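Local coordinates for protein trilobed Protease (Pyrococcus furiosus, PDB 2GOP) that probably acts as a peptide-cleaving hydrolase, the chain here being its seven-bladed beta-propeller domain, which has an open Velcro topology, at residues F154-T159 with G176-D181; I202-D207 with E211-K216; Y220-D225 with L230-P235. All coordinates share one frame; numbering follows the deposited sequence.

Contact 1 (F154-T159 with G176-D181); sequences FWIFDT and GIWHRD
The F154 ring meets the other segment at its edge: CE2 lies 3.7 Å from G176 N, and G176 CA sits beside the same edge, close to the ring plane. The F154 ring also stacks with F168 of the adjacent strand 163-171, while V185 and V121 add further side-chain contacts. On the indole of W178, CH2 at the far end of the six-membered ring is the atom that reaches across, and D181 O lies in plane at an edge of the same ring system. CH2 is approached by both branches of I156, with I156 CD1 at 3.8 Å and I156 CG2 at 3.9 Å from W178 CH2, the two side chains crossing at a slant. Two torsions produce this fork: CG1 of I156 stands beside the backbone N (chi1 -60°), which sets CG2 on the carbonyl side, and a nearly straight chi2 of -174° carries CD1 outward. No hydrogen bond joins 154-159 to 176-181, and the nearest CA pair, F154 and G176, is 7.9 Å apart, too far for directly paired strands. The contact is small, buried packing between two sheets: one apolar side-chain pair, I156 with W178, and the F154 ring edge against the backbone of G176. Around it, I156 also touches I183, and W178 rests on K117 and L119, so the neighbouring strands of both sheets take part. Strand 151-158 is the third strand of its four-stranded sheet and strand 175-179 the first of the next, so the contact is a blade-to-blade junction characteristic of a beta-propeller.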
loop_
_atom_site.group_PDB
_atom_site.type_symbol
_atom_site.label_atom_id
_atom_site.label_comp_id
_atom_site.label_asym_id
_atom_site.label_seq_id
_atom_site.Cartn_x
_atom_site.Cartn_y
_atom_site.Cartn_z
ATOM N N PHE A 154 -17.296 -7.107 -10.778
ATOM C CA PHE A 154 -17.353 -6.121 -11.847
ATOM C C PHE A 154 -18.784 -6.074 -12.411
ATOM O O PHE A 154 -19.311 -7.091 -12.875
ATOM C CB PHE A 154 -16.375 -6.491 -12.970
ATOM C CG PHE A 154 -14.903 -6.484 -12.558
ATOM C CD1 PHE A 154 -14.402 -7.433 -11.677
ATOM C CD2 PHE A 154 -14.018 -5.552 -13.100
ATOM C CE1 PHE A 154 -13.054 -7.440 -11.316
ATOM C CE2 PHE A 154 -12.683 -5.557 -12.741
ATOM C CZ PHE A 154 -12.197 -6.519 -11.850
ATOM N N TRP A 155 -19.404 -4.895 -12.374
ATOM C CA TRP A 155 -20.714 -4.690 -12.978
ATOM C C TRP A 155 -20.624 -3.694 -14.133
ATOM O O TRP A 155 -20.016 -2.625 -13.996
ATOM C CB TRP A 155 -21.701 -4.095 -11.978
ATOM C CG TRP A 155 -22.041 -4.886 -10.767
ATOM C CD1 TRP A 155 -23.066 -5.756 -10.631
ATOM C CD2 TRP A 155 -21.430 -4.777 -9.467
ATOM N NE1 TRP A 155 -23.109 -6.242 -9.340
ATOM C CE2 TRP A 155 -22.114 -5.650 -8.609
ATOM C CE3 TRP A 155 -20.344 -4.048 -8.960
ATOM C CZ2 TRP A 155 -21.755 -5.817 -7.267
ATOM C CZ3 TRP A 155 -19.996 -4.210 -7.634
ATOM C CH2 TRP A 155 -20.692 -5.099 -6.804
ATOM N N ILE A 156 -21.249 -4.027 -15.257
ATOM C CA ILE A 156 -21.500 -3.042 -16.300
ATOM C C ILE A 156 -22.981 -2.700 -16.244
ATOM O O ILE A 156 -23.831 -3.567 -16.432
ATOM C CB ILE A 156 -21.119 -3.553 -17.696
ATOM C CG1 ILE A 156 -19.629 -3.914 -17.735
ATOM C CG2 ILE A 156 -21.399 -2.491 -18.758
ATOM C CD1 ILE A 156 -19.138 -4.300 -19.126
ATOM N N PHE A 157 -23.272 -1.444 -15.933
ATOM C CA PHE A 157 -24.631 -0.958 -15.887
ATOM C C PHE A 157 -24.901 -0.093 -17.116
ATOM O O PHE A 157 -24.063 0.712 -17.525
ATOM C CB PHE A 157 -24.871 -0.145 -14.613
ATOM C CG PHE A 157 -26.317 0.154 -14.369
ATOM C CD1 PHE A 157 -27.113 -0.742 -13.666
ATOM C CD2 PHE A 157 -26.899 1.310 -14.873
ATOM C CE1 PHE A 157 -28.450 -0.477 -13.457
ATOM C CE2 PHE A 157 -28.247 1.571 -14.669
ATOM C CZ PHE A 157 -29.014 0.681 -13.962
ATOM N N ASP A 158 -26.088 -0.268 -17.685
ATOM C CA ASP A 158 -26.505 0.433 -18.886
ATOM C C ASP A 158 -27.595 1.419 -18.511
ATOM O O ASP A 158 -28.658 1.021 -18.045
ATOM C CB ASP A 158 -27.033 -0.591 -19.895
ATOM C CG ASP A 158 -27.581 0.042 -21.165
ATOM O OD1 ASP A 158 -27.388 1.254 -21.386
ATOM O OD2 ASP A 158 -28.222 -0.692 -21.947
ATOM N N THR A 159 -27.339 2.707 -18.715
ATOM C CA THR A 159 -28.330 3.741 -18.382
ATOM C C THR A 159 -29.517 3.781 -19.359
ATOM O O THR A 159 -30.575 4.304 -19.027
ATOM C CB THR A 159 -27.686 5.146 -18.315
ATOM O OG1 THR A 159 -27.178 5.508 -19.604
ATOM C CG2 THR A 159 -26.576 5.171 -17.294
ATOM N N GLY A 176 -10.142 -2.822 -12.659
ATOM C CA GLY A 176 -10.508 -2.783 -14.085
ATOM C C GLY A 176 -10.724 -1.381 -14.584
ATOM O O GLY A 176 -11.084 -0.489 -13.799
ATOM N N ILE A 177 -10.480 -1.184 -15.887
ATOM C CA ILE A 177 -10.730 0.087 -16.558
ATOM C C ILE A 177 -11.330 -0.170 -17.932
ATOM O O ILE A 177 -11.157 -1.257 -18.494
ATOM C CB ILE A 177 -9.434 0.942 -16.716
ATOM C CG1 ILE A 177 -8.374 0.184 -17.516
ATOM C CG2 ILE A 177 -8.844 1.334 -15.339
ATOM C CD1 ILE A 177 -7.295 1.079 -18.088
ATOM N N TRP A 178 -12.053 0.815 -18.464
ATOM C CA TRP A 178 -12.566 0.718 -19.828
ATOM C C TRP A 178 -11.400 0.857 -20.805
ATOM O O TRP A 178 -10.487 1.655 -20.580
ATOM C CB TRP A 178 -13.560 1.840 -20.139
ATOM C CG TRP A 178 -14.926 1.691 -19.555
ATOM C CD1 TRP A 178 -15.464 2.440 -18.555
ATOM C CD2 TRP A 178 -15.944 0.765 -19.953
ATOM N NE1 TRP A 178 -16.732 2.028 -18.291
ATOM C CE2 TRP A 178 -17.061 1.004 -19.134
ATOM C CE3 TRP A 178 -16.020 -0.249 -20.922
ATOM C CZ2 TRP A 178 -18.245 0.268 -19.243
ATOM C CZ3 TRP A 178 -17.205 -0.983 -21.029
ATOM C CH2 TRP A 178 -18.295 -0.716 -20.192
ATOM N N HIS A 179 -11.441 0.070 -21.878
ATOM C CA HIS A 179 -10.609 0.295 -23.053
ATOM C C HIS A 179 -11.533 0.233 -24.259
ATOM O O HIS A 179 -11.785 -0.845 -24.813
ATOM C CB HIS A 179 -9.490 -0.737 -23.172
ATOM C CG HIS A 179 -8.567 -0.480 -24.325
ATOM N ND1 HIS A 179 -7.905 0.723 -24.499
ATOM C CD2 HIS A 179 -8.200 -1.265 -25.366
ATOM C CE1 HIS A 179 -7.177 0.664 -25.601
ATOM N NE2 HIS A 179 -7.333 -0.534 -26.143
ATOM N N ARG A 180 -12.025 1.402 -24.654
ATOM C CA ARG A 180 -13.188 1.528 -25.544
ATOM C C ARG A 180 -14.362 0.708 -24.987
ATOM O O ARG A 180 -14.794 1.002 -23.881
ATOM C CB ARG A 180 -12.821 1.238 -26.995
ATOM C CG ARG A 180 -11.810 2.267 -27.549
ATOM C CD ARG A 180 -11.968 2.505 -29.036
ATOM N NE ARG A 180 -11.026 3.500 -29.572
ATOM C CZ ARG A 180 -11.159 4.827 -29.469
ATOM N NH1 ARG A 180 -12.189 5.367 -28.829
ATOM N NH2 ARG A 180 -10.247 5.629 -30.010
ATOM N N ASP A 181 -14.861 -0.305 -25.701
ATOM C CA ASP A 181 -15.969 -1.114 -25.185
ATOM C C ASP A 181 -15.522 -2.373 -24.448
ATOM O O ASP A 181 -16.356 -3.163 -23.994
ATOM C CB ASP A 181 -16.941 -1.469 -26.307
ATOM C CG ASP A 181 -17.909 -0.338 -26.621
ATOM O OD1 ASP A 181 -18.251 0.465 -25.705
ATOM O OD2 ASP A 181 -18.322 -0.257 -27.787
#

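Contact 2 (I202-D207 with E211-K216); sequences IYIWED and EKMFEK
I202 O is gripped by two backbone N-H groups of the facing strand, M213 N at 2.7 Å and F214 N at 3.1 Å. Both donors lie in the plane of this carbonyl, and the F214 N-H meets a lone pair of I202 O. This forked acceptor marks a classic beta bulge, in which M213 and F214 together face the single residue I202, within the hairpin of strands 200-206 and 209-217, the outer pair of a propeller blade. I202 N returns a bond to F214 O, and farther along I204 and E211 form a second antiparallel hydrogen-bonded pair, with I204 N 2.8 Å from E211 O. Between them, Y203 and K212 are a non-hydrogen-bonded pair whose side chains share one face. The phenol slants across the lysine: Y203 CD2 comes to 3.6 Å from K212 CA, and the rest of that ring side runs along K212 CB and CD. The lysine is bent at chi2 and chi3, which brings NZ round to its own segment, where it forms a salt bridge with E215 OE1. On the other face, I202 and F214 point the same way, side by side, with I202 CD1 3.9 Å from F214 CD2; F214 in turn meets Y249 edge-to-face. I204 and E211 likewise run alongside one another. The bulge residue M213 sends its thioether across I204: with CG beside the backbone N (chi1 -75°) and SD carried straight on by a chi2 of -179°, M213 SD ends 3.8 Å from I204 CB.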
loop_
_atom_site.group_PDB
_atom_site.type_symbol
_atom_site.label_atom_id
_atom_site.label_comp_id
_atom_site.label_asym_id
_atom_site.label_seq_id
_atom_site.Cartn_x
_atom_site.Cartn_y
_atom_site.Cartn_z
ATOM N N ILE A 202 -2.780 -9.447 -16.590
ATOM C CA ILE A 202 -3.703 -8.444 -17.143
ATOM C C ILE A 202 -4.441 -9.035 -18.334
ATOM O O ILE A 202 -3.819 -9.500 -19.290
ATOM C CB ILE A 202 -2.991 -7.164 -17.592
ATOM C CG1 ILE A 202 -2.178 -6.562 -16.435
ATOM C CG2 ILE A 202 -4.025 -6.151 -18.144
ATOM C CD1 ILE A 202 -1.202 -5.478 -16.864
ATOM N N TYR A 203 -5.771 -9.008 -18.252
ATOM C CA TYR A 203 -6.651 -9.553 -19.277
ATOM C C TYR A 203 -7.411 -8.432 -19.940
ATOM O O TYR A 203 -7.519 -7.334 -19.400
ATOM C CB TYR A 203 -7.668 -10.509 -18.652
ATOM C CG TYR A 203 -7.047 -11.695 -17.969
ATOM C CD1 TYR A 203 -6.598 -11.610 -16.654
ATOM C CD2 TYR A 203 -6.919 -12.908 -18.632
ATOM C CE1 TYR A 203 -6.012 -12.711 -16.026
ATOM C CE2 TYR A 203 -6.354 -14.013 -18.017
ATOM C CZ TYR A 203 -5.903 -13.911 -16.716
ATOM O OH TYR A 203 -5.348 -15.013 -16.119
ATOM N N ILE A 204 -7.948 -8.715 -21.115
ATOM C CA ILE A 204 -8.936 -7.841 -21.720
ATOM C C ILE A 204 -10.235 -8.643 -21.894
ATOM O O ILE A 204 -10.219 -9.792 -22.347
ATOM C CB ILE A 204 -8.422 -7.181 -23.036
ATOM C CG1 ILE A 204 -9.359 -6.032 -23.446
ATOM C CG2 ILE A 204 -8.263 -8.229 -24.150
ATOM C CD1 ILE A 204 -8.656 -4.845 -24.119
ATOM N N TRP A 205 -11.346 -8.019 -21.512
ATOM C CA TRP A 205 -12.597 -8.704 -21.282
ATOM C C TRP A 205 -13.702 -8.079 -22.126
ATOM O O TRP A 205 -13.810 -6.855 -22.210
ATOM C CB TRP A 205 -12.946 -8.591 -19.790
ATOM C CG TRP A 205 -14.050 -9.506 -19.308
ATOM C CD1 TRP A 205 -13.896 -10.711 -18.676
ATOM C CD2 TRP A 205 -15.465 -9.274 -19.387
ATOM N NE1 TRP A 205 -15.125 -11.243 -18.369
ATOM C CE2 TRP A 205 -16.105 -10.387 -18.799
ATOM C CE3 TRP A 205 -16.253 -8.243 -19.911
ATOM C CZ2 TRP A 205 -17.495 -10.496 -18.711
ATOM C CZ3 TRP A 205 -17.636 -8.350 -19.829
ATOM C CH2 TRP A 205 -18.243 -9.468 -19.226
ATOM N N GLU A 206 -14.512 -8.918 -22.760
ATOM C CA GLU A 206 -15.707 -8.448 -23.445
ATOM C C GLU A 206 -16.722 -9.574 -23.618
ATOM O O GLU A 206 -16.357 -10.696 -23.973
ATOM C CB GLU A 206 -15.367 -7.832 -24.810
ATOM C CG GLU A 206 -16.561 -7.120 -25.456
ATOM C CD GLU A 206 -16.207 -6.371 -26.742
ATOM O OE1 GLU A 206 -15.231 -6.759 -27.410
ATOM O OE2 GLU A 206 -16.928 -5.403 -27.089
ATOM N N ASP A 207 -17.989 -9.268 -23.329
ATOM C CA ASP A 207 -19.100 -10.185 -23.583
ATOM C C ASP A 207 -18.866 -11.579 -22.998
ATOM O O ASP A 207 -19.097 -12.588 -23.665
ATOM C CB ASP A 207 -19.363 -10.283 -25.089
ATOM C CG ASP A 207 -20.635 -11.070 -25.416
ATOM O OD1 ASP A 207 -21.716 -10.736 -24.876
ATOM O OD2 ASP A 207 -20.550 -12.027 -26.217
ATOM N N GLU A 211 -9.111 -12.500 -22.670
ATOM C CA GLU A 211 -7.873 -12.854 -23.312
ATOM C C GLU A 211 -6.772 -12.298 -22.435
ATOM O O GLU A 211 -6.878 -11.162 -21.959
ATOM C CB GLU A 211 -7.822 -12.144 -24.666
ATOM C CG GLU A 211 -7.026 -12.827 -25.696
ATOM C CD GLU A 211 -6.960 -12.043 -26.999
ATOM O OE1 GLU A 211 -7.766 -11.102 -27.217
ATOM O OE2 GLU A 211 -6.103 -12.395 -27.809
ATOM N N LYS A 212 -5.710 -13.062 -22.221
ATOM C CA LYS A 212 -4.597 -12.556 -21.425
ATOM C C LYS A 212 -3.727 -11.666 -22.306
ATOM O O LYS A 212 -3.372 -12.050 -23.430
ATOM C CB LYS A 212 -3.787 -13.699 -20.815
ATOM C CG LYS A 212 -2.601 -13.240 -19.945
ATOM C CD LYS A 212 -2.471 -14.054 -18.662
ATOM C CE LYS A 212 -2.302 -15.539 -18.918
ATOM N NZ LYS A 212 -2.181 -16.352 -17.679
ATOM N N MET A 213 -3.408 -10.474 -21.803
ATOM C CA MET A 213 -2.496 -9.556 -22.493
ATOM C C MET A 213 -1.100 -9.631 -21.895
ATOM O O MET A 213 -0.094 -9.576 -22.629
ATOM C CB MET A 213 -3.017 -8.118 -22.425
ATOM C CG MET A 213 -4.189 -7.844 -23.368
ATOM S SD MET A 213 -4.771 -6.126 -23.296
ATOM C CE MET A 213 -3.478 -5.254 -24.147
ATOM N N PHE A 214 -1.032 -9.749 -20.567
ATOM C CA PHE A 214 0.247 -9.771 -19.859
ATOM C C PHE A 214 0.246 -10.823 -18.766
ATOM O O PHE A 214 -0.723 -10.944 -18.018
ATOM C CB PHE A 214 0.560 -8.397 -19.269
ATOM C CG PHE A 214 0.711 -7.326 -20.301
ATOM C CD1 PHE A 214 1.865 -7.239 -21.052
ATOM C CD2 PHE A 214 -0.318 -6.419 -20.543
ATOM C CE1 PHE A 214 2.012 -6.251 -22.014
ATOM C CE2 PHE A 214 -0.185 -5.434 -21.509
ATOM C CZ PHE A 214 0.979 -5.356 -22.252
ATOM N N GLU A 215 1.344 -11.571 -18.684
ATOM C CA GLU A 215 1.516 -12.641 -17.702
ATOM C C GLU A 215 2.604 -12.282 -16.691
ATOM O O GLU A 215 3.727 -11.989 -17.076
ATOM C CB GLU A 215 1.889 -13.940 -18.428
ATOM C CG GLU A 215 2.319 -15.084 -17.526
ATOM C CD GLU A 215 1.248 -15.521 -16.560
ATOM O OE1 GLU A 215 0.046 -15.343 -16.852
ATOM O OE2 GLU A 215 1.613 -16.057 -15.498
ATOM N N LYS A 216 2.261 -12.307 -15.405
ATOM C CA LYS A 216 3.219 -12.050 -14.332
ATOM C C LYS A 216 4.121 -10.841 -14.617
ATOM O O LYS A 216 5.333 -10.971 -14.804
ATOM C CB LYS A 216 4.066 -13.298 -14.065
ATOM C CG LYS A 216 4.798 -13.255 -12.744
ATOM C CD LYS A 216 5.804 -14.394 -12.632
ATOM C CE LYS A 216 6.795 -14.130 -11.511
ATOM N NZ LYS A 216 7.755 -15.261 -11.365
#

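Contact 3 (Y220-D225 with L230-P235); sequences YAVDSD and LLYGKP
Strands 220-224 and 230-233 run antiparallel, their short axes coming within 4.4 Å at 136° between chain directions. Y220 and Y232 form a hydrogen-bonded pair, with Y220 N bonded to Y232 O and Y232 N to Y220 O, the latter at 2.8 Å. Next come A221 and L231, a non-hydrogen-bonded pair, after which the register slips by one residue. L230 O takes a bond from V222 N at 2.8 Å, nearly in line with the carbonyl, and only a weak, long one from D223 N, while L230 N bonds to D223 O. V222 and D223 thus both face L230, a classic beta bulge. The hairpin supplies the first two strands of a four-stranded propeller blade, strand 219-224 being an outermost strand of that sheet. The side chains of Y220 and Y232 point the same way, side by side, the planes of the Y220 and Y232 rings turned 61° against each other. With CG of Y220 lying between the backbone N and the carbonyl carbon (chi1 57°), its ring is folded back over the backbone of Y232, whose O sits 3.5 Å above one ring face, offset toward the rim. The hydroxyl end leans on the partner ring, Y220 OH lying 3.3 Å from Y232 CD2, whereas Y232 OH hydrogen-bonds to V265 O. The bulge valine straddles two residues: V222 CG1 packs 3.5 Å from Y232 CB, and V222 CG2 lies 3.8 Å from L230 CG. On the opposite face, L231 CD2 approaches A221 at CA and CB, the latter 3.9 Å away. On the face shared with L230, the D223 carboxylate reaches strand 264-271, OD2 accepting from I270 N.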
loop_
_atom_site.group_PDB
_atom_site.type_symbol
_atom_site.label_atom_id
_atom_site.label_comp_id
_atom_site.label_asym_id
_atom_site.label_seq_id
_atom_site.Cartn_x
_atom_site.Cartn_y
_atom_site.Cartn_z
ATOM N N TYR A 220 0.317 -2.636 -13.577
ATOM C CA TYR A 220 -1.082 -2.844 -13.841
ATOM C C TYR A 220 -1.661 -1.612 -14.538
ATOM O O TYR A 220 -1.101 -0.522 -14.469
ATOM C CB TYR A 220 -1.817 -3.185 -12.544
ATOM C CG TYR A 220 -1.671 -2.162 -11.468
ATOM C CD1 TYR A 220 -2.564 -1.098 -11.377
ATOM C CD2 TYR A 220 -0.645 -2.253 -10.530
ATOM C CE1 TYR A 220 -2.431 -0.135 -10.374
ATOM C CE2 TYR A 220 -0.502 -1.305 -9.536
ATOM C CZ TYR A 220 -1.401 -0.247 -9.463
ATOM O OH TYR A 220 -1.275 0.695 -8.470
ATOM N N ALA A 221 -2.755 -1.819 -15.255
ATOM C CA ALA A 221 -3.351 -0.787 -16.085
ATOM C C ALA A 221 -4.122 0.198 -15.217
ATOM O O ALA A 221 -4.947 -0.212 -14.389
ATOM C CB ALA A 221 -4.283 -1.446 -17.145
ATOM N N VAL A 222 -3.845 1.491 -15.397
ATOM C CA VAL A 222 -4.516 2.536 -14.619
ATOM C C VAL A 222 -5.420 3.452 -15.443
ATOM O O VAL A 222 -6.266 4.118 -14.870
ATOM C CB VAL A 222 -3.518 3.403 -13.808
ATOM C CG1 VAL A 222 -2.906 2.585 -12.672
ATOM C CG2 VAL A 222 -2.433 4.008 -14.721
ATOM N N ASP A 223 -5.241 3.502 -16.766
ATOM C CA ASP A 223 -6.056 4.375 -17.621
ATOM C C ASP A 223 -5.887 4.004 -19.078
ATOM O O ASP A 223 -4.937 3.330 -19.436
ATOM C CB ASP A 223 -5.651 5.848 -17.426
ATOM C CG ASP A 223 -6.740 6.824 -17.831
ATOM O OD1 ASP A 223 -7.882 6.380 -18.111
ATOM O OD2 ASP A 223 -6.444 8.043 -17.876
ATOM N N SER A 224 -6.807 4.466 -19.915
ATOM C CA SER A 224 -6.716 4.281 -21.358
ATOM C C SER A 224 -7.332 5.497 -22.044
ATOM O O SER A 224 -8.297 6.055 -21.536
ATOM C CB SER A 224 -7.484 3.020 -21.781
ATOM O OG SER A 224 -7.620 2.958 -23.194
ATOM N N ASP A 225 -6.776 5.899 -23.189
ATOM C CA ASP A 225 -7.411 6.924 -24.032
ATOM C C ASP A 225 -8.166 6.338 -25.242
ATOM O O ASP A 225 -8.533 7.071 -26.159
ATOM C CB ASP A 225 -6.389 7.991 -24.483
ATOM C CG ASP A 225 -5.269 7.439 -25.362
ATOM O OD1 ASP A 225 -5.343 6.282 -25.845
ATOM O OD2 ASP A 225 -4.293 8.195 -25.561
ATOM N N LEU A 230 -2.248 3.040 -20.251
ATOM C CA LEU A 230 -1.273 3.549 -19.299
ATOM C C LEU A 230 -1.128 2.540 -18.162
ATOM O O LEU A 230 -2.112 2.159 -17.537
ATOM C CB LEU A 230 -1.727 4.908 -18.759
ATOM C CG LEU A 230 -0.771 5.606 -17.780
ATOM C CD1 LEU A 230 0.585 5.901 -18.478
ATOM C CD2 LEU A 230 -1.426 6.875 -17.206
ATOM N N LEU A 231 0.114 2.132 -17.900
ATOM C CA LEU A 231 0.432 1.131 -16.895
ATOM C C LEU A 231 1.274 1.761 -15.784
ATOM O O LEU A 231 2.098 2.658 -16.029
ATOM C CB LEU A 231 1.154 -0.072 -17.534
ATOM C CG LEU A 231 0.470 -0.704 -18.767
ATOM C CD1 LEU A 231 1.515 -1.351 -19.695
ATOM C CD2 LEU A 231 -0.580 -1.714 -18.374
ATOM N N TYR A 232 1.026 1.302 -14.559
ATOM C CA TYR A 232 1.671 1.821 -13.360
ATOM C C TYR A 232 2.335 0.667 -12.607
ATOM O O TYR A 232 1.711 -0.366 -12.372
ATOM C CB TYR A 232 0.594 2.452 -12.484
ATOM C CG TYR A 232 1.057 3.183 -11.240
ATOM C CD1 TYR A 232 1.436 4.520 -11.296
ATOM C CD2 TYR A 232 1.035 2.568 -9.990
ATOM C CE1 TYR A 232 1.827 5.216 -10.140
ATOM C CE2 TYR A 232 1.408 3.256 -8.839
ATOM C CZ TYR A 232 1.803 4.582 -8.920
ATOM O OH TYR A 232 2.194 5.276 -7.772
ATOM N N GLY A 233 3.600 0.827 -12.230
ATOM C CA GLY A 233 4.286 -0.211 -11.457
ATOM C C GLY A 233 5.788 -0.164 -11.566
ATOM O O GLY A 233 6.358 0.880 -11.814
ATOM N N LYS A 234 6.434 -1.306 -11.379
ATOM C CA LYS A 234 7.886 -1.335 -11.303
ATOM C C LYS A 234 8.503 -2.100 -12.476
ATOM O O LYS A 234 7.898 -3.048 -12.996
ATOM C CB LYS A 234 8.326 -1.888 -9.947
ATOM C CG LYS A 234 7.951 -0.940 -8.807
ATOM C CD LYS A 234 8.333 -1.462 -7.438
ATOM C CE LYS A 234 7.962 -0.467 -6.339
ATOM N NZ LYS A 234 6.497 -0.164 -6.318
ATOM N N PRO A 235 9.693 -1.654 -12.923
ATOM C CA PRO A 235 10.372 -2.204 -14.100
ATOM C C PRO A 235 10.464 -3.724 -14.147
ATOM O O PRO A 235 10.684 -4.370 -13.119
ATOM C CB PRO A 235 11.781 -1.607 -14.018
ATOM C CG PRO A 235 11.687 -0.435 -13.120
ATOM C CD PRO A 235 10.425 -0.517 -12.332
#

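The three contacts follow one another along the chain, running from the junction of two blades (contact 1) into the second of these (contact 2) and on to the following blade (contact 3). Contact 1 joins two sheets, whereas contacts 2 and 3 are hairpins, each with a classic beta bulge. Segment 176-181 of contact 1 and both strands of contact 2 belong to one sheet, and H179 CD2 packs 3.8 Å from I204 CD1. Contacts 1 and 3, with centres about 18 Å apart, meet across the next junction, where H179 ND1 lies 2.6 Å from S224 OG, a probable hydrogen bond. Contacts 2 and 3 are about 14 Å apart between centres; I202 CD1 bridges them, lying 4.0 Å from Y220 CA and 4.1 Å from L231 CD2.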